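Local atomic coordinates of Rab GDP-dissociation inhibitor (Saccharomyces cerevisiae, PDB entry 3CPI), a protein that inhibits the release of GDP from Rab GTPases such as Sec4 and extracts GDP-bound Ypt7 from vacuolar membranes, serving the yeast secretory pathway. Residues Ser25-Val30 with Ile100-Thr105; Gly93-Ile98 with Glu422-Asp427; Glu133-Pro138 with Arg147-Leu152. All blocks are in the same frame, centred on the assembly; numbering follows the deposited sequence.

Contact 1. Residues Ser25-Val30 with Ile100-Thr105; sequences SGLLSV and IHTDVT
Leu27, Val30, His101 and Thr102 carry the van der Waals part of this contact, in which the C-terminal half of helix 19-30 meets the end of helix 94-102. Leu27 reaches across with one branch: its CD2 lies 3.7 Å from CD2 of the His101 ring and also rests on the methyl of Thr102, CD2 to CG2 3.8 Å. Val30 divides its two methyls between the same partners. CG2 packs against the imidazole 3.6 Å from His101 NE2, while CG1 approaches the backbone oxygen of Thr102. The Gly26 backbone also comes near the threonine methyl, Gly26 C to Thr102 CG2 4.3 Å.

The polar part consists of one water. It donates to Leu27 O at 2.6 Å and lies 2.8 Å from His101 NE2, at the edge of the ring and in its plane. With CG opposite the backbone N (chi1 166°), the imidazole extends from its helix to meet this water.

Thr102 turns its methyl to the contact, and its OG1 is hydrogen-bonded to Leu99 O within its own helix. Just beyond, Asp103 has a positive phi in a Schellman motif, and Phe246 and Leu249 of helix 241-252 also pack on Thr102. Helix 19-30 makes the beta-alpha-beta crossover between strands 12-15 and 35-38 of the Rossmann-like parallel sheet, and helix 94-102 lies against another of its faces. The chemistry is thus mainly apolar, with the water linking a carbonyl near the end of one helix to a ring nitrogen near the end of the other, a bridge that probably limits rotation of the imidazole.

Contact 2. Residues Gly93-Ile98 with Glu422-Asp427; sequences GELTNI and ESMTDD
Glu94, first residue of helix 94-102 after Gly93 at its N-cap, touches Thr425 only with its aliphatic part, CB to CG2 4.3 Å. Its carboxylate turns to a salt bridge with Lys429, one helical turn farther along helix 422-436; this lysine probably offsets the like charge of Asp426, whose OD2 lies 5.7 Å from Glu94 OE1. Leu95 makes the closest approach to Thr425, the residue that Glu94, Leu95 and Ile98 all meet. Its CB sits 3.4 Å from Thr425 OG1, a hydroxyl hydrogen-bonded to Phe421 O, so the leucine packs on an oxygen already engaged by the residue just before helix 422-436. With CG anti to the backbone N (chi1 -178°), the branch carries CD2 to 3.8 Å from Met424 CE. The methionine, bent at chi2 and chi3, crosses Leu95 at about a right angle. With an alanine in place of Leu95, CB could stay near Thr425, but losing the branch that meets Met424 CE would probably open a gap between the two helices. One turn beyond Leu95, Ile98 CD1 meets Thr425 CG2 at 4.1 Å as the side chains slide past each other in opposite directions. The axes of segments 94-98 and 422-427 pass 10.5 Å apart at 55°. Ile23 of helix 19-30 packs against Leu95, Ile98 and Met424, making this a junction of three helices, and Leu89 of strand 89-90 also meets Leu95.

Contact 3. Residues Glu133-Pro138 with Arg147-Leu152; sequences EAISSP and RMKKFL
Ala134 and Lys149 mark the closest backbone approach between helix 131-136 and helix 142-157, their CA atoms 5.7 Å apart. Such nearness suits a small residue, and Ala134 points its methyl toward the longer helix. There, CB lies 3.9 Å from Met148 CG and 4.1 Å from the backbone N of Lys149, so it packs partly on main chain; Leu152 CD1, one turn farther along, touches the same methyl more loosely at 4.4 Å. Met148 meets the alanine with the base of its side chain. Its CG stands anti to the backbone N (chi1 -176°), and the bend at chi2 directs the sulfur and CE onward, where Phe192, Ile193 and Met197 of helix 187-197 pack on the residue.

Ile135 adds a second, more exposed patch. Its CG2 branch approaches the aliphatic stem of Lys149, CG2 to CD 3.8 Å, and the two side chains pass obliquely. The lysine stem is extended until it bends at chi4, and its ammonium group has a long, weak ion pair with Glu153. The lysine therefore gives methylene surface to the isoleucine while its charge remains beyond the apolar contact.

Both helices belong to an all-helical part of the chain, probably the helical domain of Rab GDI. No hydrogen bond or salt bridge joins the segments. Cohesion here is purely van der Waals: a helical hairpin in which close backbone packing at one alanine is flanked by a buried apolar side and, on the more exposed side, the aliphatic stem of Lys149.

From the N terminus, helix 19-30 is the first element used, and contact 1 closes a loop back to it at residues 100-105, with 69 residues between its segments. Before that loop closes, residues 93-98 open contact 2, which is completed only at 422-427, across 323 intervening residues; the two contacts therefore cross. They share helix 94-102, held near its start by the C-terminal helix 422-436 and at its end by helix 19-30, with centres 13 Å apart. Contact 3 is a short local closure between successive helices, in series after contact 1 and nested inside the loop of contact 2. It belongs to a separate helical region, its centre 29 Å from that of contact 2.

Contact 1. Residues Ser25-Val30 with Ile100-Thr105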
ATOM      1  N   SER A  25      15.689  -0.142  -7.173  1.00 35.70           N
ATOM      2  CA  SER A  25      17.098  -0.520  -7.179  1.00 37.06           C
ATOM      3  C   SER A  25      17.238  -2.025  -7.330  1.00 37.56           C
ATOM      4  O   SER A  25      18.143  -2.496  -8.017  1.00 37.89           O
ATOM      5  CB  SER A  25      17.848   0.007  -5.950  1.00 37.14           C
ATOM      6  OG  SER A  25      17.645  -0.790  -4.810  1.00 38.20           O
ATOM      7  N   GLY A  26      16.313  -2.764  -6.715  1.00 38.18           N
ATOM      8  CA  GLY A  26      16.161  -4.198  -6.944  1.00 38.59           C
ATOM      9  C   GLY A  26      15.899  -4.539  -8.402  1.00 39.15           C
ATOM     10  O   GLY A  26      16.483  -5.488  -8.935  1.00 39.33           O
ATOM     11  N   LEU A  27      15.026  -3.770  -9.051  1.00 39.47           N
ATOM     12  CA  LEU A  27      14.714  -3.977 -10.475  1.00 39.82           C
ATOM     13  C   LEU A  27      15.923  -3.703 -11.368  1.00 40.23           C
ATOM     14  O   LEU A  27      16.148  -4.403 -12.344  1.00 40.15           O
ATOM     15  CB  LEU A  27      13.542  -3.092 -10.926  1.00 39.46           C
ATOM     16  CG  LEU A  27      12.094  -3.536 -10.678  1.00 39.23           C
ATOM     17  CD1 LEU A  27      11.116  -2.412 -11.005  1.00 37.80           C
ATOM     18  CD2 LEU A  27      11.738  -4.783 -11.485  1.00 39.43           C
ATOM     19  N   LEU A  28      16.691  -2.675 -11.023  1.00 40.97           N
ATOM     20  CA  LEU A  28      17.821  -2.248 -11.835  1.00 41.62           C
ATOM     21  C   LEU A  28      19.015  -3.178 -11.666  1.00 42.36           C
ATOM     22  O   LEU A  28      19.736  -3.443 -12.622  1.00 42.53           O
ATOM     23  CB  LEU A  28      18.198  -0.802 -11.501  1.00 41.54           C
ATOM     24  CG  LEU A  28      17.211   0.270 -11.979  1.00 41.03           C
ATOM     25  CD1 LEU A  28      17.430   1.570 -11.223  1.00 40.24           C
ATOM     26  CD2 LEU A  28      17.315   0.488 -13.487  1.00 39.96           C
ATOM     27  N   SER A  29      19.205  -3.684 -10.450  1.00 43.17           N
ATOM     28  CA  SER A  29      20.242  -4.672 -10.177  1.00 44.05           C
ATOM     29  C   SER A  29      20.009  -5.980 -10.925  1.00 44.80           C
ATOM     30  O   SER A  29      20.946  -6.533 -11.501  1.00 45.06           O
ATOM     31  CB  SER A  29      20.366  -4.932  -8.676  1.00 43.86           C
ATOM     32  OG  SER A  29      20.842  -3.775  -8.018  1.00 43.56           O
ATOM     33  N   VAL A  30      18.773  -6.472 -10.935  1.00 45.78           N
ATOM     34  CA  VAL A  30      18.487  -7.729 -11.643  1.00 46.84           C
ATOM     35  C   VAL A  30      18.537  -7.524 -13.155  1.00 47.50           C
ATOM     36  O   VAL A  30      18.586  -8.488 -13.924  1.00 47.81           O
ATOM     37  CB  VAL A  30      17.146  -8.412 -11.213  1.00 46.74           C
ATOM     38  CG1 VAL A  30      17.109  -8.639  -9.709  1.00 46.71           C
ATOM     39  CG2 VAL A  30      15.950  -7.617 -11.665  1.00 46.96           C
ATOM     40  N   ILE A 100       8.225 -11.021  -7.432  1.00 37.48           N
ATOM     41  CA  ILE A 100       8.729 -12.325  -7.835  1.00 37.91           C
ATOM     42  C   ILE A 100       9.849 -12.171  -8.862  1.00 38.05           C
ATOM     43  O   ILE A 100      10.885 -12.829  -8.754  1.00 38.46           O
ATOM     44  CB  ILE A 100       7.591 -13.237  -8.376  1.00 37.96           C
ATOM     45  CG1 ILE A 100       6.657 -13.644  -7.229  1.00 37.55           C
ATOM     46  CG2 ILE A 100       8.167 -14.476  -9.079  1.00 38.26           C
ATOM     47  CD1 ILE A 100       5.290 -14.142  -7.666  1.00 38.20           C
ATOM     48  N   HIS A 101       9.651 -11.282  -9.835  1.00 37.96           N
ATOM     49  CA  HIS A 101      10.655 -11.025 -10.864  1.00 37.86           C
ATOM     50  C   HIS A 101      12.001 -10.676 -10.239  1.00 37.94           C
ATOM     51  O   HIS A 101      13.030 -11.211 -10.640  1.00 38.19           O
ATOM     52  CB  HIS A 101      10.199  -9.915 -11.810  1.00 37.79           C
ATOM     53  CG  HIS A 101      11.294  -9.363 -12.669  1.00 37.90           C
ATOM     54  ND1 HIS A 101      11.616  -9.895 -13.899  1.00 37.86           N
ATOM     55  CD2 HIS A 101      12.147  -8.328 -12.473  1.00 38.35           C
ATOM     56  CE1 HIS A 101      12.618  -9.212 -14.424  1.00 38.44           C
ATOM     57  NE2 HIS A 101      12.960  -8.255 -13.580  1.00 37.84           N
ATOM     58  N   THR A 102      11.981  -9.787  -9.250  1.00 37.98           N
ATOM     59  CA  THR A 102      13.193  -9.382  -8.546  1.00 37.90           C
ATOM     60  C   THR A 102      13.736 -10.494  -7.655  1.00 38.05           C
ATOM     61  O   THR A 102      14.898 -10.455  -7.263  1.00 38.03           O
ATOM     62  CB  THR A 102      12.948  -8.161  -7.644  1.00 37.64           C
ATOM     63  OG1 THR A 102      12.049  -8.530  -6.591  1.00 37.74           O
ATOM     64  CG2 THR A 102      12.376  -7.002  -8.435  1.00 37.69           C
ATOM     65  N   ASP A 103      12.878 -11.456  -7.309  1.00 38.09           N
ATOM     66  CA  ASP A 103      13.240 -12.587  -6.449  1.00 38.25           C
ATOM     67  C   ASP A 103      13.492 -12.185  -4.996  1.00 37.82           C
ATOM     68  O   ASP A 103      14.195 -12.883  -4.263  1.00 37.90           O
ATOM     69  CB  ASP A 103      14.443 -13.358  -7.017  1.00 38.61           C
ATOM     70  CG  ASP A 103      14.472 -14.809  -6.574  1.00 40.29           C
ATOM     71  OD1 ASP A 103      13.380 -15.397  -6.369  1.00 40.74           O
ATOM     72  OD2 ASP A 103      15.592 -15.362  -6.438  1.00 41.96           O
ATOM     73  N   VAL A 104      12.909 -11.067  -4.571  1.00 37.40           N
ATOM     74  CA  VAL A 104      12.970 -10.676  -3.165  1.00 36.92           C
ATOM     75  C   VAL A 104      12.116 -11.648  -2.341  1.00 36.76           C
ATOM     76  O   VAL A 104      12.264 -11.759  -1.127  1.00 36.41           O
ATOM     77  CB  VAL A 104      12.548  -9.184  -2.957  1.00 37.15           C
ATOM     78  CG1 VAL A 104      11.016  -9.007  -3.023  1.00 36.72           C
ATOM     79  CG2 VAL A 104      13.111  -8.639  -1.652  1.00 36.12           C
ATOM     80  N   THR A 105      11.247 -12.369  -3.040  1.00 36.99           N
ATOM     81  CA  THR A 105      10.357 -13.352  -2.441  1.00 37.47           C
ATOM     82  C   THR A 105      11.099 -14.600  -1.928  1.00 37.94           C
ATOM     83  O   THR A 105      10.504 -15.461  -1.279  1.00 37.79           O
ATOM     84  CB  THR A 105       9.243 -13.760  -3.427  1.00 37.56           C
ATOM     85  OG1 THR A 105       9.820 -14.058  -4.704  1.00 36.99           O
ATOM     86  CG2 THR A 105       8.219 -12.621  -3.584  1.00 37.64           C
TER
HETATM   87  O   HOH W   1      14.233  -5.771 -13.543  1.00 39.20           O

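Contact 2. Residues Gly93-Ile98 with Glu422-Asp427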
ATOM      1  N   GLY A  93      -2.145  -9.203  -8.315  1.00 32.33           N
ATOM      2  CA  GLY A  93      -1.807  -7.924  -8.938  1.00 33.13           C
ATOM      3  C   GLY A  93      -0.410  -7.853  -9.539  1.00 33.66           C
ATOM      4  O   GLY A  93       0.416  -8.769  -9.376  1.00 33.65           O
ATOM      5  N   GLU A  94      -0.156  -6.742 -10.223  1.00 33.85           N
ATOM      6  CA  GLU A  94       1.132  -6.449 -10.842  1.00 34.30           C
ATOM      7  C   GLU A  94       2.325  -6.460  -9.898  1.00 33.87           C
ATOM      8  O   GLU A  94       3.391  -6.943 -10.266  1.00 33.96           O
ATOM      9  CB  GLU A  94       1.073  -5.096 -11.537  1.00 34.40           C
ATOM     10  CG  GLU A  94       0.613  -5.160 -12.964  1.00 36.89           C
ATOM     11  CD  GLU A  94       0.831  -3.841 -13.661  1.00 40.32           C
ATOM     12  OE1 GLU A  94      -0.022  -2.941 -13.496  1.00 42.25           O
ATOM     13  OE2 GLU A  94       1.866  -3.700 -14.353  1.00 42.11           O
ATOM     14  N   LEU A  95       2.158  -5.916  -8.696  1.00 34.01           N
ATOM     15  CA  LEU A  95       3.258  -5.875  -7.729  1.00 34.24           C
ATOM     16  C   LEU A  95       3.793  -7.267  -7.346  1.00 34.64           C
ATOM     17  O   LEU A  95       5.002  -7.438  -7.199  1.00 35.11           O
ATOM     18  CB  LEU A  95       2.893  -5.062  -6.477  1.00 33.72           C
ATOM     19  CG  LEU A  95       4.024  -4.946  -5.438  1.00 33.40           C
ATOM     20  CD1 LEU A  95       5.279  -4.239  -6.007  1.00 32.59           C
ATOM     21  CD2 LEU A  95       3.551  -4.278  -4.152  1.00 33.66           C
ATOM     22  N   THR A  96       2.912  -8.250  -7.188  1.00 34.96           N
ATOM     23  CA  THR A  96       3.350  -9.619  -6.904  1.00 35.83           C
ATOM     24  C   THR A  96       4.266 -10.136  -8.015  1.00 35.92           C
ATOM     25  O   THR A  96       5.312 -10.722  -7.736  1.00 35.99           O
ATOM     26  CB  THR A  96       2.170 -10.602  -6.741  1.00 35.92           C
ATOM     27  OG1 THR A  96       1.527 -10.787  -8.008  1.00 38.55           O
ATOM     28  CG2 THR A  96       1.168 -10.075  -5.755  1.00 35.07           C
ATOM     29  N   ASN A  97       3.864  -9.908  -9.265  1.00 36.21           N
ATOM     30  CA  ASN A  97       4.680 -10.256 -10.430  1.00 36.55           C
ATOM     31  C   ASN A  97       6.031  -9.552 -10.399  1.00 36.44           C
ATOM     32  O   ASN A  97       7.057 -10.147 -10.718  1.00 36.36           O
ATOM     33  CB  ASN A  97       3.951  -9.913 -11.732  1.00 36.64           C
ATOM     34  CG  ASN A  97       2.703 -10.756 -11.951  1.00 38.19           C
ATOM     35  OD1 ASN A  97       1.769 -10.329 -12.636  1.00 38.91           O
ATOM     36  ND2 ASN A  97       2.678 -11.956 -11.369  1.00 39.39           N
ATOM     37  N   ILE A  98       6.008  -8.284 -10.004  1.00 36.40           N
ATOM     38  CA  ILE A  98       7.206  -7.465  -9.893  1.00 36.35           C
ATOM     39  C   ILE A  98       8.129  -7.994  -8.799  1.00 36.45           C
ATOM     40  O   ILE A  98       9.342  -8.097  -8.994  1.00 36.19           O
ATOM     41  CB  ILE A  98       6.845  -5.972  -9.630  1.00 36.29           C
ATOM     42  CG1 ILE A  98       6.222  -5.350 -10.890  1.00 35.98           C
ATOM     43  CG2 ILE A  98       8.077  -5.187  -9.177  1.00 36.34           C
ATOM     44  CD1 ILE A  98       5.560  -3.990 -10.677  1.00 35.73           C
ATOM     45  N   GLU A 422      -1.630  -0.452  -4.512  1.00 24.47           N
ATOM     46  CA  GLU A 422      -1.871   0.022  -5.890  1.00 25.26           C
ATOM     47  C   GLU A 422      -1.151   1.322  -6.303  1.00 25.54           C
ATOM     48  O   GLU A 422      -0.449   1.358  -7.320  1.00 25.72           O
ATOM     49  CB  GLU A 422      -3.365   0.158  -6.164  1.00 25.32           C
ATOM     50  CG  GLU A 422      -3.691   0.519  -7.609  1.00 26.87           C
ATOM     51  CD  GLU A 422      -5.120   0.961  -7.777  1.00 29.92           C
ATOM     52  OE1 GLU A 422      -6.006   0.383  -7.114  1.00 32.10           O
ATOM     53  OE2 GLU A 422      -5.375   1.890  -8.569  1.00 32.40           O
ATOM     54  N   SER A 423      -1.323   2.389  -5.532  1.00 25.81           N
ATOM     55  CA  SER A 423      -0.732   3.669  -5.917  1.00 26.29           C
ATOM     56  C   SER A 423       0.790   3.660  -5.807  1.00 26.87           C
ATOM     57  O   SER A 423       1.482   4.382  -6.536  1.00 26.89           O
ATOM     58  CB  SER A 423      -1.334   4.819  -5.113  1.00 25.84           C
ATOM     59  OG  SER A 423      -1.061   4.666  -3.739  1.00 26.75           O
ATOM     60  N   MET A 424       1.307   2.836  -4.894  1.00 27.38           N
ATOM     61  CA  MET A 424       2.750   2.645  -4.746  1.00 28.00           C
ATOM     62  C   MET A 424       3.296   1.958  -6.005  1.00 27.78           C
ATOM     63  O   MET A 424       4.301   2.388  -6.563  1.00 28.42           O
ATOM     64  CB  MET A 424       3.036   1.839  -3.473  1.00 28.32           C
ATOM     65  CG  MET A 424       4.458   1.927  -2.923  1.00 30.66           C
ATOM     66  SD  MET A 424       5.619   0.739  -3.628  1.00 36.61           S
ATOM     67  CE  MET A 424       4.861  -0.842  -3.270  1.00 33.34           C
ATOM     68  N   THR A 425       2.595   0.925  -6.467  1.00 27.51           N
ATOM     69  CA  THR A 425       2.925   0.211  -7.709  1.00 27.34           C
ATOM     70  C   THR A 425       2.860   1.105  -8.958  1.00 27.46           C
ATOM     71  O   THR A 425       3.701   0.994  -9.859  1.00 27.37           O
ATOM     72  CB  THR A 425       2.005  -1.019  -7.877  1.00 27.23           C
ATOM     73  OG1 THR A 425       2.055  -1.809  -6.683  1.00 26.53           O
ATOM     74  CG2 THR A 425       2.425  -1.882  -9.075  1.00 27.11           C
ATOM     75  N   ASP A 426       1.864   1.989  -9.003  1.00 27.41           N
ATOM     76  CA  ASP A 426       1.767   3.001 -10.057  1.00 27.50           C
ATOM     77  C   ASP A 426       3.019   3.882 -10.088  1.00 27.28           C
ATOM     78  O   ASP A 426       3.564   4.151 -11.160  1.00 27.10           O
ATOM     79  CB  ASP A 426       0.519   3.870  -9.862  1.00 27.51           C
ATOM     80  CG  ASP A 426      -0.777   3.113 -10.124  1.00 29.37           C
ATOM     81  OD1 ASP A 426      -1.852   3.657  -9.772  1.00 32.73           O
ATOM     82  OD2 ASP A 426      -0.737   1.987 -10.680  1.00 29.69           O
ATOM     83  N   ASP A 427       3.465   4.314  -8.909  1.00 26.79           N
ATOM     84  CA  ASP A 427       4.652   5.155  -8.776  1.00 26.87           C
ATOM     85  C   ASP A 427       5.929   4.435  -9.220  1.00 27.22           C
ATOM     86  O   ASP A 427       6.737   5.012  -9.941  1.00 27.16           O
ATOM     87  CB  ASP A 427       4.790   5.688  -7.345  1.00 26.38           C
ATOM     88  CG  ASP A 427       5.680   6.919  -7.258  1.00 26.46           C
ATOM     89  OD1 ASP A 427       6.307   7.104  -6.199  1.00 25.15           O
ATOM     90  OD2 ASP A 427       5.764   7.706  -8.238  1.00 27.53           O
TER

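Contact 3. Residues Glu133-Pro138 with Arg147-Leu152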
ATOM      1  N   GLU A 133     -21.079 -16.354  -1.672  1.00 43.02           N
ATOM      2  CA  GLU A 133     -21.030 -15.279  -0.680  1.00 42.96           C
ATOM      3  C   GLU A 133     -22.112 -14.230  -0.925  1.00 42.30           C
ATOM      4  O   GLU A 133     -22.645 -13.651   0.018  1.00 42.45           O
ATOM      5  CB  GLU A 133     -19.653 -14.603  -0.675  1.00 42.95           C
ATOM      6  CG  GLU A 133     -18.536 -15.383   0.019  1.00 43.89           C
ATOM      7  CD  GLU A 133     -17.270 -14.535   0.220  1.00 43.89           C
ATOM      8  OE1 GLU A 133     -16.887 -14.303   1.393  1.00 44.65           O
ATOM      9  OE2 GLU A 133     -16.673 -14.087  -0.789  1.00 43.45           O
ATOM     10  N   ALA A 134     -22.418 -13.984  -2.197  1.00 41.99           N
ATOM     11  CA  ALA A 134     -23.393 -12.974  -2.593  1.00 41.85           C
ATOM     12  C   ALA A 134     -24.794 -13.317  -2.098  1.00 41.90           C
ATOM     13  O   ALA A 134     -25.512 -12.449  -1.608  1.00 41.90           O
ATOM     14  CB  ALA A 134     -23.386 -12.784  -4.106  1.00 41.83           C
ATOM     15  N   ILE A 135     -25.168 -14.590  -2.210  1.00 42.04           N
ATOM     16  CA  ILE A 135     -26.503 -15.050  -1.799  1.00 42.03           C
ATOM     17  C   ILE A 135     -26.686 -15.128  -0.276  1.00 41.75           C
ATOM     18  O   ILE A 135     -27.812 -15.238   0.215  1.00 41.81           O
ATOM     19  CB  ILE A 135     -26.893 -16.392  -2.482  1.00 42.16           C
ATOM     20  CG1 ILE A 135     -25.835 -17.474  -2.211  1.00 42.80           C
ATOM     21  CG2 ILE A 135     -27.114 -16.181  -3.983  1.00 41.92           C
ATOM     22  CD1 ILE A 135     -26.013 -18.779  -3.003  1.00 42.60           C
ATOM     23  N   SER A 136     -25.578 -15.051   0.462  1.00 41.28           N
ATOM     24  CA  SER A 136     -25.596 -15.139   1.926  1.00 40.69           C
ATOM     25  C   SER A 136     -25.351 -13.795   2.610  1.00 39.88           C
ATOM     26  O   SER A 136     -25.403 -13.706   3.834  1.00 40.19           O
ATOM     27  CB  SER A 136     -24.531 -16.135   2.407  1.00 41.04           C
ATOM     28  OG  SER A 136     -23.264 -15.489   2.554  1.00 41.39           O
ATOM     29  N   SER A 137     -25.085 -12.756   1.823  1.00 38.86           N
ATOM     30  CA  SER A 137     -24.596 -11.477   2.350  1.00 37.64           C
ATOM     31  C   SER A 137     -25.678 -10.550   2.911  1.00 36.99           C
ATOM     32  O   SER A 137     -26.623 -10.214   2.205  1.00 36.82           O
ATOM     33  CB  SER A 137     -23.787 -10.742   1.270  1.00 37.68           C
ATOM     34  OG  SER A 137     -23.542  -9.395   1.639  1.00 36.85           O
ATOM     35  N   PRO A 138     -25.529 -10.118   4.184  1.00 36.36           N
ATOM     36  CA  PRO A 138     -26.395  -9.101   4.787  1.00 35.74           C
ATOM     37  C   PRO A 138     -26.204  -7.703   4.207  1.00 35.36           C
ATOM     38  O   PRO A 138     -26.936  -6.782   4.580  1.00 35.29           O
ATOM     39  CB  PRO A 138     -25.976  -9.108   6.264  1.00 35.87           C
ATOM     40  CG  PRO A 138     -25.247 -10.388   6.459  1.00 35.96           C
ATOM     41  CD  PRO A 138     -24.548 -10.620   5.162  1.00 36.39           C
ATOM     42  N   ARG A 147     -29.181 -10.302  -8.051  1.00 31.74           N
ATOM     43  CA  ARG A 147     -28.563  -9.474  -9.092  1.00 31.38           C
ATOM     44  C   ARG A 147     -27.035  -9.556  -8.998  1.00 31.26           C
ATOM     45  O   ARG A 147     -26.355  -9.696 -10.012  1.00 31.40           O
ATOM     46  CB  ARG A 147     -29.030  -8.022  -8.992  1.00 31.01           C
ATOM     47  CG  ARG A 147     -30.522  -7.851  -9.146  1.00 30.68           C
ATOM     48  CD  ARG A 147     -30.927  -6.384  -9.184  1.00 30.39           C
ATOM     49  NE  ARG A 147     -32.384  -6.260  -9.210  1.00 30.69           N
ATOM     50  CZ  ARG A 147     -33.137  -5.852  -8.190  1.00 29.91           C
ATOM     51  NH1 ARG A 147     -32.586  -5.479  -7.033  1.00 28.95           N
ATOM     52  NH2 ARG A 147     -34.455  -5.803  -8.338  1.00 28.27           N
ATOM     53  N   MET A 148     -26.519  -9.499  -7.770  1.00 31.01           N
ATOM     54  CA  MET A 148     -25.087  -9.536  -7.504  1.00 30.93           C
ATOM     55  C   MET A 148     -24.465 -10.865  -7.906  1.00 30.86           C
ATOM     56  O   MET A 148     -23.337 -10.906  -8.402  1.00 30.81           O
ATOM     57  CB  MET A 148     -24.812  -9.245  -6.024  1.00 30.88           C
ATOM     58  CG  MET A 148     -23.321  -9.174  -5.655  1.00 31.50           C
ATOM     59  SD  MET A 148     -22.444  -7.808  -6.462  1.00 32.55           S
ATOM     60  CE  MET A 148     -20.768  -8.116  -5.913  1.00 30.80           C
ATOM     61  N   LYS A 149     -25.199 -11.949  -7.684  1.00 30.90           N
ATOM     62  CA  LYS A 149     -24.766 -13.269  -8.121  1.00 31.05           C
ATOM     63  C   LYS A 149     -24.599 -13.316  -9.646  1.00 31.02           C
ATOM     64  O   LYS A 149     -23.624 -13.876 -10.159  1.00 31.00           O
ATOM     65  CB  LYS A 149     -25.767 -14.327  -7.655  1.00 31.34           C
ATOM     66  CG  LYS A 149     -25.673 -15.644  -8.405  1.00 31.83           C
ATOM     67  CD  LYS A 149     -26.423 -16.762  -7.714  1.00 33.73           C
ATOM     68  CE  LYS A 149     -26.665 -17.898  -8.701  1.00 34.47           C
ATOM     69  NZ  LYS A 149     -26.284 -19.216  -8.146  1.00 35.50           N
ATOM     70  N   LYS A 150     -25.558 -12.716 -10.348  1.00 30.88           N
ATOM     71  CA  LYS A 150     -25.556 -12.658 -11.808  1.00 31.20           C
ATOM     72  C   LYS A 150     -24.412 -11.793 -12.329  1.00 30.92           C
ATOM     73  O   LYS A 150     -23.754 -12.151 -13.309  1.00 31.00           O
ATOM     74  CB  LYS A 150     -26.901 -12.135 -12.320  1.00 31.31           C
ATOM     75  CG  LYS A 150     -28.035 -13.121 -12.096  1.00 32.44           C
ATOM     76  CD  LYS A 150     -29.338 -12.667 -12.722  1.00 34.58           C
ATOM     77  CE  LYS A 150     -30.380 -13.778 -12.635  1.00 35.62           C
ATOM     78  NZ  LYS A 150     -31.765 -13.226 -12.588  1.00 37.47           N
ATOM     79  N   PHE A 151     -24.186 -10.668 -11.652  1.00 30.36           N
ATOM     80  CA  PHE A 151     -23.072  -9.777 -11.934  1.00 29.90           C
ATOM     81  C   PHE A 151     -21.725 -10.506 -11.820  1.00 29.92           C
ATOM     82  O   PHE A 151     -20.867 -10.381 -12.702  1.00 29.44           O
ATOM     83  CB  PHE A 151     -23.136  -8.558 -11.002  1.00 29.66           C
ATOM     84  CG  PHE A 151     -21.990  -7.602 -11.169  1.00 29.57           C
ATOM     85  CD1 PHE A 151     -21.941  -6.732 -12.258  1.00 29.19           C
ATOM     86  CD2 PHE A 151     -20.950  -7.577 -10.240  1.00 29.16           C
ATOM     87  CE1 PHE A 151     -20.867  -5.855 -12.422  1.00 29.67           C
ATOM     88  CE2 PHE A 151     -19.884  -6.702 -10.389  1.00 29.08           C
ATOM     89  CZ  PHE A 151     -19.842  -5.835 -11.483  1.00 29.09           C
ATOM     90  N   LEU A 152     -21.547 -11.278 -10.747  1.00 29.86           N
ATOM     91  CA  LEU A 152     -20.295 -12.003 -10.535  1.00 30.14           C
ATOM     92  C   LEU A 152     -20.157 -13.209 -11.465  1.00 30.43           C
ATOM     93  O   LEU A 152     -19.044 -13.560 -11.865  1.00 30.44           O
ATOM     94  CB  LEU A 152     -20.124 -12.413  -9.064  1.00 30.03           C
ATOM     95  CG  LEU A 152     -19.901 -11.319  -8.008  1.00 29.69           C
ATOM     96  CD1 LEU A 152     -19.834 -11.931  -6.626  1.00 29.08           C
ATOM     97  CD2 LEU A 152     -18.648 -10.487  -8.276  1.00 29.73           C
TER